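Local coordinates for protein serine protease pet (Escherichia coli, PDB 4OM9) that probably cleaves host proteins such as alpha-fodrin, acting as a secreted serine protease enterotoxin of the autotransporter family, at residues A59-G64 with V112-A117; T98-S103 with V242-S247; S569-P574 with K617-D622. One frame throughout, in Å; residues are numbered along the deposited sequence.

Interaction 1 (A59-G64 with V112-A117); sequences ATSIGG and VETRGA
G116 lays its CA over one face of the I62-G63 peptide plane, almost directly above G63 N at 3.5 Å, while the carbonyl oxygen of the preceding peptide, S61 O, accepts from A117 N. Strand 60-63 belongs to the first barrel of the chymotrypsin-like fold of the PA peptidases, as an outermost strand of the five-stranded antiparallel sheet, and residues 112-117 lie in the connection that follows strand 102-107 and run across it, the two directions 109° apart. The chains therefore meet at a crossing point and do not pair as strands. The bond from A117 N to S61 O is 2.8 Å long and fairly straight (N-H...acceptor angle 161°), with the donor tilted 26° from the carbonyl plane.

Such closeness depends on two glycines. The CA atoms of G63 and G116 are 4.0 Å apart, and G63 CA also lies 3.2 Å from R115 O. Both glycines have positive phi, a backbone shape that a side chain would hinder, and a CB on G116 would have to occupy the place of the opposing peptide.

Small side chains fill the two flanks. On one, S61 CB meets the methyl T114 CG2 at 3.8 Å, with Y85 of strand 82-85 packed against both residues. On the other, the methyls T60 CG2 and A117 CB touch at 3.9 Å, where L224 and Y213 of the second, seven-stranded sheet also pack on both residues. A water accepts from G64 N and donates to T114 O, adding an indirect link. T114 also shapes its own loop: OG1, anti to the backbone N, closes an ST turn by accepting from G116 N at 2.9 Å, and bonds to S52 OG as well.

Interaction 2 (T98-S103 with V242-S247); sequences TGNDFS and VTPFDS
F102 and D246 meet ring against methylene. The phenyl group is carried out from its strand with CG anti to the backbone N (chi1 175°), which sets one face under the opposite chain; D246 CB stands over that face, 3.6 Å from the ring centroid of F102 in a CH-pi contact. D246 N comes over the same ring, 3.4 Å from F102 CE1. Further round, the edge of the F102 ring points at the face of F245, an offset edge-to-face pair with centroids 5.8 Å apart and planes at 85°. A flat, apolar side chain suits this place, since it can offer a face to one neighbour and an edge to the next.

The D246 side chain caps a backbone N at the start of helix 247-255, and OD2 separately bonds to T249 OG1. In the chymotrypsin-like fold this is where the last strand of the second barrel, 239-244, gives way to a helix, here packed beside the type I turn T98-D101 of the first barrel. That turn ends at D101, whose OD1 accepts from the backbone N of H72, as the triad aspartate does toward its histidine in chymotrypsin-like proteases, so D101 is probably that aspartate. Its OD2 makes a separate bond to H229 ND1.

T243 uses both its branches. OG1 donates to N100 O at 2.9 Å, nearly in line with the carbonyl (C=O...donor angle 160°), while the methyl CG2 reaches the edge of the F102 ring and lies 3.6 Å from F102 CB. The N100 amide slides past T243; OD1 accepts from K190 NZ, and ND2, 3.4 Å from P244 CD, bonds to N189 O and to a water that in turn donates to P244 O.

Interaction 3 (S569-P574 with K617-D622); sequences SDLSQP and KTAYID
L571 and I621 form the apolar centre of this contact. The branch L571 CD2 does the touching, 3.4 Å from A619 O, 3.7 Å from the methyl I621 CG2 and 4.2 Å from A619 CB, with the two larger side chains set slantwise to each other. I621 sends its longer arm between its own N and carbonyl carbon (chi1 65°), which brings CD1 up to S569 O at 3.7 Å. The hydroxyl S569 OG rests near I621 CB and takes a bond of 2.6 Å from a water that also donates to D622 O.

Around this shell, the loop 569-574 is shaped largely by its own bonds. D570 to Q573 is a type I turn, and D570 is well suited to open it: OD1 accepts from S572 N through its anti lone pair at 2.9 Å, an Asx turn, and from S572 OG above the carboxylate plane. Q573 OE1 folds back to accept from D570 N at 2.8 Å.

Farther out, L571 O bonds to S645 OG, strand 618-622 is paired antiparallel with strand 640-644, and A520 and W576, from strands of the neighbouring beta-helix, pack on I621. Direct contact is van der Waals packing of the L571 and I621 methyls on each other and on backbone and hydroxyl oxygens; the hydrogen-bonded connection between the segments passes through water.

How the interactions relate
From the N terminus, strand 60-63 opens interaction 1, and segment 98-103 opens interaction 2 before loop 112-117 returns to close the first. Interaction 2 closes later, at 242-247, so the two contacts cross along the chain. Both reach the five-stranded sheet of the protease domain; their centres are 18 Å apart and their nearest atoms about 5 Å. Interaction 1 joins an edge strand to the connecting loop that leaves the sheet after strand 102-107, whereas interaction 2 ties the first barrel to the last strand of the second. Interaction 3 follows in series, closing a loop of some 40 residues and fastening a loop to an antiparallel pair of strands beside the beta-helix.

Interaction 1 (A59-G64 with V112-A117)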
ATOM      1  N   ALA A  59     -20.450  19.220  19.474  1.00 27.66           N
ATOM      2  CA  ALA A  59     -20.967  20.064  18.404  1.00 27.42           C
ATOM      3  C   ALA A  59     -20.504  19.542  17.063  1.00 27.52           C
ATOM      4  O   ALA A  59     -19.633  18.698  17.006  1.00 27.79           O
ATOM      5  CB  ALA A  59     -20.528  21.561  18.596  1.00 26.48           C
ATOM      6  N   THR A  60     -21.083  20.078  15.996  1.00 30.69           N
ATOM      7  CA  THR A  60     -20.787  19.675  14.634  1.00 31.52           C
ATOM      8  C   THR A  60     -20.548  20.871  13.706  1.00 32.18           C
ATOM      9  O   THR A  60     -21.426  21.729  13.570  1.00 29.94           O
ATOM     10  CB  THR A  60     -21.938  18.855  14.048  1.00 31.08           C
ATOM     11  OG1 THR A  60     -22.174  17.725  14.883  1.00 31.40           O
ATOM     12  CG2 THR A  60     -21.600  18.393  12.643  1.00 31.33           C
ATOM     13  N   SER A  61     -19.403  20.883  13.027  1.00 29.27           N
ATOM     14  CA  SER A  61     -19.098  21.939  12.076  1.00 29.41           C
ATOM     15  C   SER A  61     -20.043  21.899  10.889  1.00 29.41           C
ATOM     16  O   SER A  61     -20.391  20.834  10.395  1.00 29.22           O
ATOM     17  CB  SER A  61     -17.651  21.851  11.565  1.00 29.43           C
ATOM     18  OG  SER A  61     -17.500  22.638  10.392  1.00 29.66           O
ATOM     19  N   ILE A  62     -20.421  23.080  10.416  1.00 29.74           N
ATOM     20  CA  ILE A  62     -21.390  23.211   9.340  1.00 31.50           C
ATOM     21  C   ILE A  62     -20.685  23.963   8.191  1.00 31.06           C
ATOM     22  O   ILE A  62     -21.274  24.352   7.181  1.00 32.75           O
ATOM     23  CB  ILE A  62     -22.697  23.847   9.936  1.00 31.74           C
ATOM     24  CG1 ILE A  62     -23.726  22.750  10.109  1.00 30.19           C
ATOM     25  CG2 ILE A  62     -23.286  25.053   9.204  1.00 32.61           C
ATOM     26  CD1 ILE A  62     -23.299  21.793  11.142  1.00 34.10           C
ATOM     27  N   GLY A  63     -19.366  24.066   8.334  1.00 30.30           N
ATOM     28  CA  GLY A  63     -18.521  24.706   7.345  1.00 30.75           C
ATOM     29  C   GLY A  63     -18.249  26.151   7.696  1.00 31.22           C
ATOM     30  O   GLY A  63     -19.121  26.854   8.204  1.00 31.40           O
ATOM     31  N   GLY A  64     -17.027  26.587   7.413  1.00 31.53           N
ATOM     32  CA  GLY A  64     -16.624  27.970   7.576  1.00 32.15           C
ATOM     33  C   GLY A  64     -16.547  28.303   9.048  1.00 32.00           C
ATOM     34  O   GLY A  64     -15.971  27.566   9.839  1.00 31.57           O
ATOM     35  N   VAL A 112     -10.576  25.208   9.593  1.00 31.68           N
ATOM     36  CA  VAL A 112      -9.689  24.758   8.542  1.00 31.96           C
ATOM     37  C   VAL A 112      -9.790  23.231   8.329  1.00 31.54           C
ATOM     38  O   VAL A 112      -9.603  22.754   7.213  1.00 31.75           O
ATOM     39  CB  VAL A 112      -8.240  25.202   8.869  1.00 32.53           C
ATOM     40  CG1 VAL A 112      -7.213  24.355   8.184  1.00 33.11           C
ATOM     41  CG2 VAL A 112      -8.048  26.649   8.481  1.00 33.40           C
ATOM     42  N   GLU A 113     -10.129  22.483   9.376  1.00 31.09           N
ATOM     43  CA  GLU A 113     -10.018  20.999   9.343  1.00 30.85           C
ATOM     44  C   GLU A 113     -11.100  20.250   8.571  1.00 30.54           C
ATOM     45  O   GLU A 113     -10.841  19.168   8.060  1.00 30.60           O
ATOM     46  CB  GLU A 113      -9.982  20.429  10.768  1.00 30.66           C
ATOM     47  CG  GLU A 113      -8.724  20.799  11.567  1.00 31.13           C
ATOM     48  CD  GLU A 113      -8.603  22.304  11.879  1.00 31.42           C
ATOM     49  OE1 GLU A 113      -9.578  23.066  11.665  1.00 31.25           O
ATOM     50  OE2 GLU A 113      -7.511  22.713  12.333  1.00 31.93           O
ATOM     51  N   THR A 114     -12.315  20.788   8.515  1.00 31.50           N
ATOM     52  CA  THR A 114     -13.411  20.087   7.852  1.00 32.70           C
ATOM     53  C   THR A 114     -14.253  21.055   7.057  1.00 35.45           C
ATOM     54  O   THR A 114     -14.311  22.242   7.385  1.00 36.90           O
ATOM     55  CB  THR A 114     -14.304  19.322   8.859  1.00 32.90           C
ATOM     56  OG1 THR A 114     -15.534  18.945   8.224  1.00 36.03           O
ATOM     57  CG2 THR A 114     -14.615  20.166  10.080  1.00 31.03           C
ATOM     58  N   ARG A 115     -14.894  20.572   5.997  1.00 31.03           N
ATOM     59  CA  ARG A 115     -15.764  21.446   5.219  1.00 33.19           C
ATOM     60  C   ARG A 115     -17.169  21.480   5.821  1.00 34.21           C
ATOM     61  O   ARG A 115     -18.034  22.230   5.350  1.00 31.34           O
ATOM     62  CB  ARG A 115     -15.812  21.027   3.750  1.00 32.87           C
ATOM     63  CG  ARG A 115     -14.665  21.605   2.909  1.00 33.95           C
ATOM     64  CD  ARG A 115     -13.364  20.909   3.215  1.00 31.92           C
ATOM     65  NE  ARG A 115     -13.422  19.512   2.787  1.00 34.98           N
ATOM     66  CZ  ARG A 115     -12.726  18.509   3.330  1.00 36.88           C
ATOM     67  NH1 ARG A 115     -11.903  18.713   4.355  1.00 34.99           N
ATOM     68  NH2 ARG A 115     -12.874  17.285   2.849  1.00 36.45           N
ATOM     69  N   GLY A 116     -17.375  20.693   6.873  1.00 29.86           N
ATOM     70  CA  GLY A 116     -18.609  20.733   7.644  1.00 29.61           C
ATOM     71  C   GLY A 116     -19.654  19.733   7.179  1.00 29.54           C
ATOM     72  O   GLY A 116     -19.522  19.142   6.111  1.00 30.54           O
ATOM     73  N   ALA A 117     -20.702  19.535   7.968  1.00 30.88           N
ATOM     74  CA  ALA A 117     -21.717  18.555   7.585  1.00 31.87           C
ATOM     75  C   ALA A 117     -22.701  19.174   6.594  1.00 31.18           C
ATOM     76  O   ALA A 117     -22.885  20.394   6.583  1.00 29.98           O
ATOM     77  CB  ALA A 117     -22.442  18.019   8.816  1.00 29.13           C
TER
HETATM   78  O   HOH W   1     -14.704  24.998   6.750  1.00 30.72           O

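Interaction 2 (T98-S103 with V242-S247)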
ATOM      1  N   THR A  98     -33.353  28.503  19.751  1.00 37.47           N
ATOM      2  CA  THR A  98     -34.741  28.311  19.386  1.00 37.91           C
ATOM      3  C   THR A  98     -35.438  27.559  20.510  1.00 38.69           C
ATOM      4  O   THR A  98     -34.788  26.804  21.231  1.00 39.10           O
ATOM      5  CB  THR A  98     -34.819  27.550  18.043  1.00 36.96           C
ATOM      6  OG1 THR A  98     -35.655  28.248  17.116  1.00 42.82           O
ATOM      7  CG2 THR A  98     -35.293  26.117  18.221  1.00 36.61           C
ATOM      8  N   GLY A  99     -36.742  27.778  20.682  1.00 39.46           N
ATOM      9  CA  GLY A  99     -37.507  27.121  21.732  1.00 40.24           C
ATOM     10  C   GLY A  99     -37.399  25.596  21.700  1.00 41.05           C
ATOM     11  O   GLY A  99     -37.524  24.915  22.723  1.00 40.30           O
ATOM     12  N   ASN A 100     -37.157  25.060  20.513  1.00 38.37           N
ATOM     13  CA  ASN A 100     -36.946  23.636  20.338  1.00 37.61           C
ATOM     14  C   ASN A 100     -35.490  23.204  20.646  1.00 36.81           C
ATOM     15  O   ASN A 100     -35.113  22.059  20.345  1.00 36.11           O
ATOM     16  CB  ASN A 100     -37.326  23.232  18.909  1.00 36.97           C
ATOM     17  CG  ASN A 100     -37.778  21.773  18.803  1.00 36.89           C
ATOM     18  OD1 ASN A 100     -38.460  21.239  19.692  1.00 37.49           O
ATOM     19  ND2 ASN A 100     -37.403  21.132  17.699  1.00 35.89           N
ATOM     20  N   ASP A 101     -34.700  24.129  21.222  1.00 40.27           N
ATOM     21  CA  ASP A 101     -33.368  23.846  21.799  1.00 38.91           C
ATOM     22  C   ASP A 101     -32.297  23.831  20.709  1.00 36.95           C
ATOM     23  O   ASP A 101     -31.182  23.333  20.900  1.00 35.97           O
ATOM     24  CB  ASP A 101     -33.381  22.519  22.589  1.00 41.20           C
ATOM     25  CG  ASP A 101     -32.079  22.241  23.341  1.00 45.28           C
ATOM     26  OD1 ASP A 101     -31.402  23.188  23.775  1.00 48.35           O
ATOM     27  OD2 ASP A 101     -31.734  21.045  23.510  1.00 47.92           O
ATOM     28  N   PHE A 102     -32.629  24.411  19.562  1.00 35.20           N
ATOM     29  CA  PHE A 102     -31.684  24.455  18.467  1.00 34.28           C
ATOM     30  C   PHE A 102     -30.670  25.575  18.707  1.00 34.40           C
ATOM     31  O   PHE A 102     -31.014  26.633  19.245  1.00 35.24           O
ATOM     32  CB  PHE A 102     -32.407  24.649  17.136  1.00 34.14           C
ATOM     33  CG  PHE A 102     -31.480  24.818  15.977  1.00 33.44           C
ATOM     34  CD1 PHE A 102     -30.829  23.717  15.421  1.00 32.63           C
ATOM     35  CD2 PHE A 102     -31.234  26.083  15.453  1.00 33.72           C
ATOM     36  CE1 PHE A 102     -29.963  23.868  14.356  1.00 32.13           C
ATOM     37  CE2 PHE A 102     -30.360  26.257  14.382  1.00 33.22           C
ATOM     38  CZ  PHE A 102     -29.712  25.151  13.833  1.00 32.43           C
ATOM     39  N   SER A 103     -29.422  25.337  18.302  1.00 33.66           N
ATOM     40  CA  SER A 103     -28.387  26.352  18.405  1.00 33.77           C
ATOM     41  C   SER A 103     -27.478  26.381  17.182  1.00 33.03           C
ATOM     42  O   SER A 103     -26.825  25.395  16.868  1.00 32.34           O
ATOM     43  CB  SER A 103     -27.548  26.139  19.661  1.00 34.01           C
ATOM     44  OG  SER A 103     -26.540  27.146  19.757  1.00 34.33           O
ATOM     45  N   VAL A 242     -33.800  14.081  19.090  1.00 30.98           N
ATOM     46  CA  VAL A 242     -32.979  14.963  18.297  1.00 31.50           C
ATOM     47  C   VAL A 242     -33.717  16.239  17.920  1.00 29.30           C
ATOM     48  O   VAL A 242     -34.808  16.194  17.339  1.00 27.77           O
ATOM     49  CB  VAL A 242     -32.516  14.286  17.013  1.00 30.29           C
ATOM     50  CG1 VAL A 242     -31.445  15.136  16.342  1.00 26.63           C
ATOM     51  CG2 VAL A 242     -32.007  12.868  17.308  1.00 30.92           C
ATOM     52  N   THR A 243     -33.110  17.376  18.245  1.00 36.21           N
ATOM     53  CA  THR A 243     -33.590  18.662  17.744  1.00 37.05           C
ATOM     54  C   THR A 243     -33.302  18.726  16.256  1.00 35.52           C
ATOM     55  O   THR A 243     -32.152  18.700  15.853  1.00 36.30           O
ATOM     56  CB  THR A 243     -32.926  19.841  18.472  1.00 37.92           C
ATOM     57  OG1 THR A 243     -33.376  19.858  19.831  1.00 41.29           O
ATOM     58  CG2 THR A 243     -33.261  21.176  17.799  1.00 35.96           C
ATOM     59  N   PRO A 244     -34.355  18.771  15.435  1.00 33.56           N
ATOM     60  CA  PRO A 244     -34.210  18.778  13.978  1.00 32.98           C
ATOM     61  C   PRO A 244     -33.442  19.996  13.513  1.00 32.56           C
ATOM     62  O   PRO A 244     -33.743  21.107  13.982  1.00 34.07           O
ATOM     63  CB  PRO A 244     -35.656  18.825  13.473  1.00 34.53           C
ATOM     64  CG  PRO A 244     -36.489  18.356  14.639  1.00 37.11           C
ATOM     65  CD  PRO A 244     -35.767  18.858  15.848  1.00 33.78           C
ATOM     66  N   PHE A 245     -32.482  19.812  12.612  1.00 35.43           N
ATOM     67  CA  PHE A 245     -31.715  20.953  12.105  1.00 38.37           C
ATOM     68  C   PHE A 245     -32.616  22.062  11.574  1.00 40.02           C
ATOM     69  O   PHE A 245     -33.563  21.798  10.840  1.00 39.29           O
ATOM     70  CB  PHE A 245     -30.751  20.541  10.987  1.00 34.68           C
ATOM     71  CG  PHE A 245     -30.169  21.720  10.252  1.00 37.85           C
ATOM     72  CD1 PHE A 245     -29.100  22.417  10.784  1.00 38.41           C
ATOM     73  CD2 PHE A 245     -30.721  22.158   9.057  1.00 38.42           C
ATOM     74  CE1 PHE A 245     -28.572  23.519  10.122  1.00 42.19           C
ATOM     75  CE2 PHE A 245     -30.199  23.243   8.394  1.00 42.43           C
ATOM     76  CZ  PHE A 245     -29.122  23.929   8.926  1.00 42.19           C
ATOM     77  N   ASP A 246     -32.287  23.307  11.904  1.00 36.06           N
ATOM     78  CA  ASP A 246     -33.177  24.436  11.589  1.00 35.92           C
ATOM     79  C   ASP A 246     -32.508  25.452  10.651  1.00 34.08           C
ATOM     80  O   ASP A 246     -31.717  26.277  11.085  1.00 31.14           O
ATOM     81  CB  ASP A 246     -33.629  25.107  12.890  1.00 33.08           C
ATOM     82  CG  ASP A 246     -34.498  26.343  12.668  1.00 33.49           C
ATOM     83  OD1 ASP A 246     -34.747  26.772  11.519  1.00 40.03           O
ATOM     84  OD2 ASP A 246     -34.944  26.900  13.685  1.00 35.07           O
ATOM     85  N   SER A 247     -32.893  25.394   9.379  1.00 34.10           N
ATOM     86  CA  SER A 247     -32.385  26.261   8.324  1.00 36.88           C
ATOM     87  C   SER A 247     -32.634  27.752   8.533  1.00 40.69           C
ATOM     88  O   SER A 247     -31.742  28.586   8.372  1.00 39.93           O
ATOM     89  CB  SER A 247     -33.022  25.859   7.001  1.00 37.39           C
ATOM     90  OG  SER A 247     -32.097  25.152   6.206  1.00 42.86           O
TER
HETATM   91  O   HOH W   2     -35.901  22.392  15.727  1.00 30.72           O

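Interaction 3 (S569-P574 with K617-D622)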
ATOM      1  N   SER A 569      -1.836   0.446  16.159  1.00 33.22           N
ATOM      2  CA  SER A 569      -1.806  -0.750  15.323  1.00 33.27           C
ATOM      3  C   SER A 569      -0.886  -1.744  15.982  1.00 35.96           C
ATOM      4  O   SER A 569      -0.253  -1.423  16.985  1.00 34.43           O
ATOM      5  CB  SER A 569      -1.341  -0.432  13.895  1.00 33.96           C
ATOM      6  OG  SER A 569      -0.046   0.160  13.893  1.00 32.06           O
ATOM      7  N   ASP A 570      -0.797  -2.944  15.419  1.00 37.98           N
ATOM      8  CA  ASP A 570       0.038  -4.001  15.988  1.00 37.17           C
ATOM      9  C   ASP A 570       0.741  -4.749  14.868  1.00 36.11           C
ATOM     10  O   ASP A 570       0.150  -4.980  13.818  1.00 37.44           O
ATOM     11  CB  ASP A 570      -0.825  -4.954  16.825  1.00 41.79           C
ATOM     12  CG  ASP A 570      -0.008  -5.823  17.764  1.00 45.01           C
ATOM     13  OD1 ASP A 570       0.644  -6.783  17.286  1.00 41.10           O
ATOM     14  OD2 ASP A 570      -0.042  -5.554  18.986  1.00 48.34           O
ATOM     15  N   LEU A 571       1.998  -5.122  15.080  1.00 37.38           N
ATOM     16  CA  LEU A 571       2.751  -5.882  14.085  1.00 37.92           C
ATOM     17  C   LEU A 571       2.134  -7.258  13.759  1.00 42.68           C
ATOM     18  O   LEU A 571       2.375  -7.825  12.692  1.00 42.01           O
ATOM     19  CB  LEU A 571       4.191  -6.085  14.563  1.00 40.26           C
ATOM     20  CG  LEU A 571       5.135  -4.883  14.493  1.00 39.00           C
ATOM     21  CD1 LEU A 571       6.401  -5.231  15.248  1.00 39.06           C
ATOM     22  CD2 LEU A 571       5.447  -4.546  13.045  1.00 35.07           C
ATOM     23  N   SER A 572       1.347  -7.792  14.685  1.00 40.92           N
ATOM     24  CA  SER A 572       0.708  -9.068  14.476  1.00 38.99           C
ATOM     25  C   SER A 572      -0.753  -8.951  14.010  1.00 41.75           C
ATOM     26  O   SER A 572      -1.436  -9.966  13.896  1.00 41.17           O
ATOM     27  CB  SER A 572       0.765  -9.875  15.765  1.00 44.29           C
ATOM     28  OG  SER A 572      -0.123  -9.313  16.716  1.00 45.50           O
ATOM     29  N   GLN A 573      -1.249  -7.737  13.757  1.00 36.85           N
ATOM     30  CA  GLN A 573      -2.629  -7.605  13.274  1.00 38.87           C
ATOM     31  C   GLN A 573      -2.682  -8.066  11.813  1.00 39.47           C
ATOM     32  O   GLN A 573      -1.673  -8.029  11.111  1.00 40.30           O
ATOM     33  CB  GLN A 573      -3.152  -6.165  13.417  1.00 35.01           C
ATOM     34  CG  GLN A 573      -2.707  -5.216  12.277  1.00 33.66           C
ATOM     35  CD  GLN A 573      -3.026  -3.755  12.561  1.00 31.99           C
ATOM     36  OE1 GLN A 573      -2.977  -3.310  13.711  1.00 30.83           O
ATOM     37  NE2 GLN A 573      -3.375  -3.013  11.522  1.00 29.88           N
ATOM     38  N   PRO A 574      -3.859  -8.500  11.344  1.00 35.23           N
ATOM     39  CA  PRO A 574      -3.891  -9.002   9.966  1.00 34.33           C
ATOM     40  C   PRO A 574      -4.221  -7.923   8.957  1.00 34.95           C
ATOM     41  O   PRO A 574      -4.058  -8.124   7.758  1.00 34.59           O
ATOM     42  CB  PRO A 574      -5.010 -10.048  10.015  1.00 35.59           C
ATOM     43  CG  PRO A 574      -5.993  -9.434  11.014  1.00 34.66           C
ATOM     44  CD  PRO A 574      -5.111  -8.802  12.074  1.00 35.19           C
ATOM     45  N   LYS A 617      11.365  -9.852   6.560  1.00 40.01           N
ATOM     46  CA  LYS A 617      10.433 -10.199   7.626  1.00 40.86           C
ATOM     47  C   LYS A 617      10.197  -9.061   8.592  1.00 41.62           C
ATOM     48  O   LYS A 617       9.252  -9.094   9.382  1.00 41.11           O
ATOM     49  CB  LYS A 617      10.951 -11.400   8.408  1.00 48.26           C
ATOM     50  CG  LYS A 617      11.906 -11.019   9.525  1.00 52.79           C
ATOM     51  CD  LYS A 617      13.076 -11.986   9.641  1.00 56.79           C
ATOM     52  CE  LYS A 617      12.617 -13.435   9.659  1.00 58.88           C
ATOM     53  NZ  LYS A 617      13.768 -14.354   9.415  1.00 64.09           N
ATOM     54  N   THR A 618      11.068  -8.059   8.545  1.00 38.16           N
ATOM     55  CA  THR A 618      10.985  -6.968   9.495  1.00 39.26           C
ATOM     56  C   THR A 618      10.100  -5.858   8.958  1.00 37.29           C
ATOM     57  O   THR A 618      10.342  -5.301   7.885  1.00 34.53           O
ATOM     58  CB  THR A 618      12.366  -6.414   9.829  1.00 40.33           C
ATOM     59  OG1 THR A 618      13.234  -7.497  10.179  1.00 42.74           O
ATOM     60  CG2 THR A 618      12.281  -5.433  10.992  1.00 40.42           C
ATOM     61  N   ALA A 619       9.050  -5.556   9.705  1.00 33.90           N
ATOM     62  CA  ALA A 619       8.151  -4.475   9.334  1.00 33.09           C
ATOM     63  C   ALA A 619       8.128  -3.431  10.440  1.00 32.92           C
ATOM     64  O   ALA A 619       8.457  -3.721  11.592  1.00 33.50           O
ATOM     65  CB  ALA A 619       6.758  -5.008   9.044  1.00 33.54           C
ATOM     66  N   TYR A 620       7.770  -2.206  10.070  1.00 32.21           N
ATOM     67  CA  TYR A 620       7.797  -1.087  11.006  1.00 31.99           C
ATOM     68  C   TYR A 620       6.412  -0.493  11.215  1.00 31.89           C
ATOM     69  O   TYR A 620       5.624  -0.373  10.284  1.00 31.65           O
ATOM     70  CB  TYR A 620       8.765  -0.005  10.516  1.00 31.38           C
ATOM     71  CG  TYR A 620      10.180  -0.537  10.326  1.00 31.59           C
ATOM     72  CD1 TYR A 620      10.502  -1.314   9.219  1.00 31.55           C
ATOM     73  CD2 TYR A 620      11.183  -0.273  11.259  1.00 32.58           C
ATOM     74  CE1 TYR A 620      11.772  -1.814   9.044  1.00 32.16           C
ATOM     75  CE2 TYR A 620      12.460  -0.770  11.087  1.00 32.46           C
ATOM     76  CZ  TYR A 620      12.746  -1.534   9.972  1.00 33.00           C
ATOM     77  OH  TYR A 620      13.992  -2.046   9.767  1.00 35.10           O
ATOM     78  N   ILE A 621       6.111  -0.131  12.450  1.00 33.15           N
ATOM     79  CA  ILE A 621       4.880   0.604  12.714  1.00 32.04           C
ATOM     80  C   ILE A 621       5.190   1.832  13.548  1.00 32.33           C
ATOM     81  O   ILE A 621       6.237   1.902  14.218  1.00 35.83           O
ATOM     82  CB  ILE A 621       3.817  -0.255  13.430  1.00 32.93           C
ATOM     83  CG1 ILE A 621       4.286  -0.656  14.825  1.00 36.52           C
ATOM     84  CG2 ILE A 621       3.481  -1.477  12.607  1.00 33.40           C
ATOM     85  CD1 ILE A 621       3.218  -1.403  15.653  1.00 34.76           C
ATOM     86  N   ASP A 622       4.254   2.783  13.501  1.00 32.78           N
ATOM     87  CA  ASP A 622       4.371   4.083  14.137  1.00 32.92           C
ATOM     88  C   ASP A 622       3.294   4.149  15.208  1.00 31.94           C
ATOM     89  O   ASP A 622       2.109   4.121  14.898  1.00 33.39           O
ATOM     90  CB  ASP A 622       4.222   5.188  13.071  1.00 33.09           C
ATOM     91  CG  ASP A 622       4.171   6.626  13.647  1.00 30.06           C
ATOM     92  OD1 ASP A 622       4.458   6.841  14.846  1.00 30.37           O
ATOM     93  OD2 ASP A 622       3.861   7.546  12.857  1.00 29.62           O
TER
HETATM   94  O   HOH W   3       0.936   1.643  15.849  1.00 39.36           O